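Rhamnose ABC transporter, rhamnose-binding protein (Actinomyces odontolyticus ATCC 17982, PDB 5BQ3) probably binds a carbohydrate, most likely rhamnose, as the substrate-capturing component of an ABC transporter. Local coordinates at residues D143-S146 with D147-G151; Y194-D198 with D199-F203. All coordinates share one frame; numbering follows the deposited sequence.

In the fold
Both contacts belong to the lobe built on the parallel sheet of strands 187-194, 153-159, 218-221 and 244-247, and both are helix ends. Interaction 1 closes helix 134-149, which leads into strand 153-159; interaction 2 opens helix 199-212, which follows strand 187-194. Because the strands are parallel, the two lie at opposite ends of the sheet. Val145 packs on Val155 while Ser202 touches Leu158, consistent with opposite faces of strand 153-159. The centres of interaction 1 and interaction 2 are 25 Å apart and the nearest atoms of interactions 1 and 2 about 16 Å apart, so they do not touch. Neither includes a bound sugar.

Interaction 1: D143-S146 with D147-G151; sequences DMVS and DQIGG
Asp143 O through Ser146 O are taken up in turn by the amides of Asp147 to Gly151, which carries helix 134-149 through its last turn. The bond from Ile149 N to Val145 O is the straightest of the i+4 bonds here, 2.8 Å with an N-H...O angle of 173°, and the amide meets that oxygen nearly end-on. Ser146 O is then shared: Gly150 N reaches it at 3.1 Å from above the carbonyl plane, while Gly151 N lies in that plane at 2.8 Å. Gly151 N thus makes the 6→1 bond seen in a Schellman motif, and Gly150 has the positive phi, but Gly150 N goes to Ser146 O and not to Asp147 O, so the motif is incomplete. Both glycines have backbone angles at which a CB would press on the preceding carbonyl oxygen.

Among the side chains, Val145 and Ile149 meet one turn apart, CG1 of Val145 lying 4.0 Å from CD1 of Ile149 as the two chains cross at a slant. Chi1 of Ile149, 59°, sets CG1 between its backbone N and carbonyl carbon and turns that branch back over Val145 O. Gln148 runs extended back past Met144, its OE1 4.0 Å from CB of Met144. Replacing Ile149 with an alanine would probably leave Val145 CG1 without its neighbour and open a gap between the two turns.

At the start of this turn Asp143 OD1 makes a salt bridge to Lys183 and a hydrogen bond to Tyr184. The apolar side lies against the sheet: Val145 touches Val155, Val220 and Thr246, and Ile149 touches Val155 and Ala218. Beside them, Gln148 reaches Phe244 and Thr246 on strand 244-247.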
loop_
_atom_site.group_PDB
_atom_site.type_symbol
_atom_site.label_atom_id
_atom_site.label_comp_id
_atom_site.label_asym_id
_atom_site.label_seq_id
_atom_site.Cartn_x
_atom_site.Cartn_y
_atom_site.Cartn_z
ATOM N N ASP A 143 -2.979 -11.147 13.649
ATOM C CA ASP A 143 -3.115 -10.519 14.969
ATOM C C ASP A 143 -4.550 -10.054 15.212
ATOM O O ASP A 143 -5.061 -10.252 16.307
ATOM C CB ASP A 143 -2.149 -9.329 15.119
ATOM C CG ASP A 143 -0.773 -9.657 15.675
ATOM O OD1 ASP A 143 -0.410 -10.852 15.701
ATOM O OD2 ASP A 143 -0.053 -8.715 16.069
HETATM N N MSE A 144 -5.190 -9.441 14.191
HETATM C CA MSE A 144 -6.575 -8.952 14.238
HETATM C C MSE A 144 -7.555 -10.124 14.298
HETATM O O MSE A 144 -8.530 -10.054 15.046
HETATM C CB MSE A 144 -6.888 -8.056 13.027
HETATM C CG MSE A 144 -6.065 -6.760 13.004
HETATM SE SE MSE A 144 -6.565 -5.498 11.608
HETATM C CE MSE A 144 -6.221 -6.567 10.034
ATOM N N VAL A 145 -7.281 -11.210 13.534
ATOM C CA VAL A 145 -8.106 -12.423 13.504
ATOM C C VAL A 145 -8.092 -13.063 14.883
ATOM O O VAL A 145 -9.147 -13.179 15.500
ATOM C CB VAL A 145 -7.663 -13.427 12.407
ATOM C CG1 VAL A 145 -8.451 -14.727 12.490
ATOM C CG2 VAL A 145 -7.809 -12.826 11.027
ATOM N N SER A 146 -6.888 -13.439 15.367
ATOM C CA SER A 146 -6.635 -14.080 16.659
ATOM C C SER A 146 -7.275 -13.308 17.814
ATOM O O SER A 146 -7.904 -13.922 18.676
ATOM C CB SER A 146 -5.134 -14.222 16.893
ATOM O OG SER A 146 -4.863 -15.081 17.987
ATOM N N ASP A 147 -7.156 -11.967 17.798
ATOM C CA ASP A 147 -7.713 -11.067 18.809
ATOM C C ASP A 147 -9.256 -11.088 18.796
ATOM O O ASP A 147 -9.867 -11.121 19.865
ATOM C CB ASP A 147 -7.188 -9.633 18.583
ATOM C CG ASP A 147 -7.723 -8.573 19.525
ATOM O OD1 ASP A 147 -7.579 -8.743 20.760
ATOM O OD2 ASP A 147 -8.243 -7.548 19.028
ATOM N N GLN A 148 -9.872 -11.088 17.594
ATOM C CA GLN A 148 -11.322 -11.064 17.426
ATOM C C GLN A 148 -11.976 -12.430 17.690
ATOM O O GLN A 148 -13.010 -12.460 18.361
ATOM C CB GLN A 148 -11.698 -10.546 16.033
ATOM C CG GLN A 148 -11.645 -9.020 15.930
ATOM C CD GLN A 148 -11.738 -8.505 14.513
ATOM O OE1 GLN A 148 -10.813 -7.869 14.005
ATOM N NE2 GLN A 148 -12.869 -8.733 13.855
ATOM N N ILE A 149 -11.395 -13.543 17.176
ATOM C CA ILE A 149 -11.948 -14.898 17.361
ATOM C C ILE A 149 -11.753 -15.396 18.806
ATOM O O ILE A 149 -12.530 -16.229 19.273
ATOM C CB ILE A 149 -11.434 -15.951 16.334
ATOM C CG1 ILE A 149 -9.890 -16.114 16.362
ATOM C CG2 ILE A 149 -11.958 -15.646 14.932
ATOM C CD1 ILE A 149 -9.308 -17.218 15.466
ATOM N N GLY A 150 -10.735 -14.882 19.486
ATOM C CA GLY A 150 -10.430 -15.248 20.861
ATOM C C GLY A 150 -9.350 -16.298 21.004
ATOM O O GLY A 150 -9.391 -17.086 21.948
ATOM N N GLY A 151 -8.389 -16.303 20.079
ATOM C CA GLY A 151 -7.250 -17.216 20.091
ATOM C C GLY A 151 -7.358 -18.446 19.212
ATOM O O GLY A 151 -6.333 -18.985 18.783
#

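Interaction 2: Y194-D198 with D199-F203; sequences YGDDD and DTKSF
Asp198 caps the first turn of helix 199-212: its OD2 accepts from Lys201 N at 3.1 Å, the classic N-cap bond to the third residue beyond the cap. CG stands trans to the backbone N (chi1 -176°), which swings the carboxylate beside the carbonyl carbon and toward the amides of the first turn. Lys201 N meets OD2 on its anti side, 21° out of the carboxylate plane.

The carbonyl of Asp198 is gripped twice by one residue. Ser202 N lies 2.9 Å from Asp198 O, close to the carbonyl plane, whereas Ser202 OG donates to the same oxygen at 2.8 Å from well above it. A chi1 of -60° folds this hydroxyl back beside its own backbone N and makes the second bond possible. OG also accepts from a water 2.8 Å away, which in turn receives a weak bond from Asp197 N. Gly195 CA passes 3.4 Å from Ser202 OG, and a CB on this glycine would clash with the hydroxyl.

Lys201 is bent in mid-chain and lies along the loop: CB is 3.3 Å from Gly195 O, and CE is 3.9 Å from Asp196 OD2. NZ remains 5.0 Å from Asp196 OD2 and has a long, weak ion pair with Glu205.

Asp199 is bridged to Arg232 of helix 224-236, while Asp197 bonds to Thr223. The cap marks the start of the helix in the beta-alpha-beta crossover from strand 187-194 to strand 218-221. There the capping carboxylate sits at the positive end of the helix dipole, which would probably stabilise its negative charge.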
loop_
_atom_site.group_PDB
_atom_site.type_symbol
_atom_site.label_atom_id
_atom_site.label_comp_id
_atom_site.label_asym_id
_atom_site.label_seq_id
_atom_site.Cartn_x
_atom_site.Cartn_y
_atom_site.Cartn_z
ATOM N N TYR A 194 -12.118 -16.961 -4.018
ATOM C CA TYR A 194 -11.603 -15.848 -4.809
ATOM C C TYR A 194 -12.733 -14.998 -5.406
ATOM O O TYR A 194 -13.563 -15.497 -6.171
ATOM C CB TYR A 194 -10.656 -16.372 -5.905
ATOM C CG TYR A 194 -9.491 -17.163 -5.345
ATOM C CD1 TYR A 194 -8.396 -16.519 -4.775
ATOM C CD2 TYR A 194 -9.503 -18.554 -5.341
ATOM C CE1 TYR A 194 -7.338 -17.240 -4.224
ATOM C CE2 TYR A 194 -8.451 -19.288 -4.794
ATOM C CZ TYR A 194 -7.367 -18.624 -4.238
ATOM O OH TYR A 194 -6.320 -19.336 -3.701
ATOM N N GLY A 195 -12.744 -13.722 -5.024
ATOM C CA GLY A 195 -13.724 -12.734 -5.466
ATOM C C GLY A 195 -13.353 -12.005 -6.743
ATOM O O GLY A 195 -14.152 -11.219 -7.259
ATOM N N ASP A 196 -12.122 -12.251 -7.247
ATOM C CA ASP A 196 -11.532 -11.712 -8.478
ATOM C C ASP A 196 -11.555 -10.162 -8.554
ATOM O O ASP A 196 -11.616 -9.612 -9.656
ATOM C CB ASP A 196 -12.213 -12.331 -9.723
ATOM C CG ASP A 196 -12.097 -13.844 -9.828
ATOM O OD1 ASP A 196 -11.029 -14.388 -9.460
ATOM O OD2 ASP A 196 -13.058 -14.478 -10.308
ATOM N N ASP A 197 -11.452 -9.472 -7.387
ATOM C CA ASP A 197 -11.479 -8.003 -7.227
ATOM C C ASP A 197 -12.755 -7.386 -7.856
ATOM O O ASP A 197 -12.738 -6.246 -8.334
ATOM C CB ASP A 197 -10.206 -7.334 -7.794
ATOM C CG ASP A 197 -9.066 -7.158 -6.808
ATOM O OD1 ASP A 197 -9.337 -6.790 -5.640
ATOM O OD2 ASP A 197 -7.897 -7.329 -7.217
ATOM N N ASP A 198 -13.861 -8.154 -7.827
ATOM C CA ASP A 198 -15.168 -7.769 -8.346
ATOM C C ASP A 198 -16.186 -7.844 -7.214
ATOM O O ASP A 198 -16.265 -8.866 -6.532
ATOM C CB ASP A 198 -15.564 -8.676 -9.522
ATOM C CG ASP A 198 -16.867 -8.293 -10.191
ATOM O OD1 ASP A 198 -16.877 -7.291 -10.942
ATOM O OD2 ASP A 198 -17.876 -9.002 -9.975
ATOM N N ASP A 199 -16.949 -6.755 -7.008
ATOM C CA ASP A 199 -17.950 -6.624 -5.948
ATOM C C ASP A 199 -19.062 -7.685 -6.038
ATOM O O ASP A 199 -19.433 -8.248 -5.008
ATOM C CB ASP A 199 -18.564 -5.217 -5.963
ATOM C CG ASP A 199 -19.529 -4.961 -4.825
ATOM O OD1 ASP A 199 -19.061 -4.668 -3.702
ATOM O OD2 ASP A 199 -20.750 -5.066 -5.054
ATOM N N THR A 200 -19.593 -7.946 -7.252
ATOM C CA THR A 200 -20.676 -8.912 -7.461
ATOM C C THR A 200 -20.186 -10.344 -7.185
ATOM O O THR A 200 -20.900 -11.107 -6.532
ATOM C CB THR A 200 -21.279 -8.772 -8.871
ATOM O OG1 THR A 200 -21.378 -7.388 -9.212
ATOM C CG2 THR A 200 -22.649 -9.417 -8.987
ATOM N N LYS A 201 -18.971 -10.692 -7.660
ATOM C CA LYS A 201 -18.365 -12.014 -7.467
ATOM C C LYS A 201 -17.987 -12.231 -5.985
ATOM O O LYS A 201 -18.281 -13.299 -5.451
ATOM C CB LYS A 201 -17.143 -12.194 -8.397
ATOM C CG LYS A 201 -16.401 -13.536 -8.284
ATOM C CD LYS A 201 -17.117 -14.704 -8.958
ATOM C CE LYS A 201 -16.316 -15.976 -8.840
ATOM N NZ LYS A 201 -17.103 -17.167 -9.256
ATOM N N SER A 202 -17.372 -11.220 -5.326
ATOM C CA SER A 202 -16.971 -11.273 -3.909
ATOM C C SER A 202 -18.183 -11.434 -2.979
ATOM O O SER A 202 -18.069 -12.102 -1.948
ATOM C CB SER A 202 -16.188 -10.026 -3.513
ATOM O OG SER A 202 -15.007 -9.870 -4.280
ATOM N N PHE A 203 -19.337 -10.828 -3.348
ATOM C CA PHE A 203 -20.592 -10.924 -2.601
ATOM C C PHE A 203 -21.145 -12.347 -2.697
ATOM O O PHE A 203 -21.625 -12.883 -1.696
ATOM C CB PHE A 203 -21.621 -9.907 -3.130
ATOM C CG PHE A 203 -22.873 -9.784 -2.293
ATOM C CD1 PHE A 203 -23.950 -10.642 -2.491
ATOM C CD2 PHE A 203 -22.984 -8.803 -1.319
ATOM C CE1 PHE A 203 -25.101 -10.539 -1.707
ATOM C CE2 PHE A 203 -24.144 -8.685 -0.550
ATOM C CZ PHE A 203 -25.190 -9.561 -0.741
HETATM O O HOH W 1 -12.229 -9.559 -4.241
#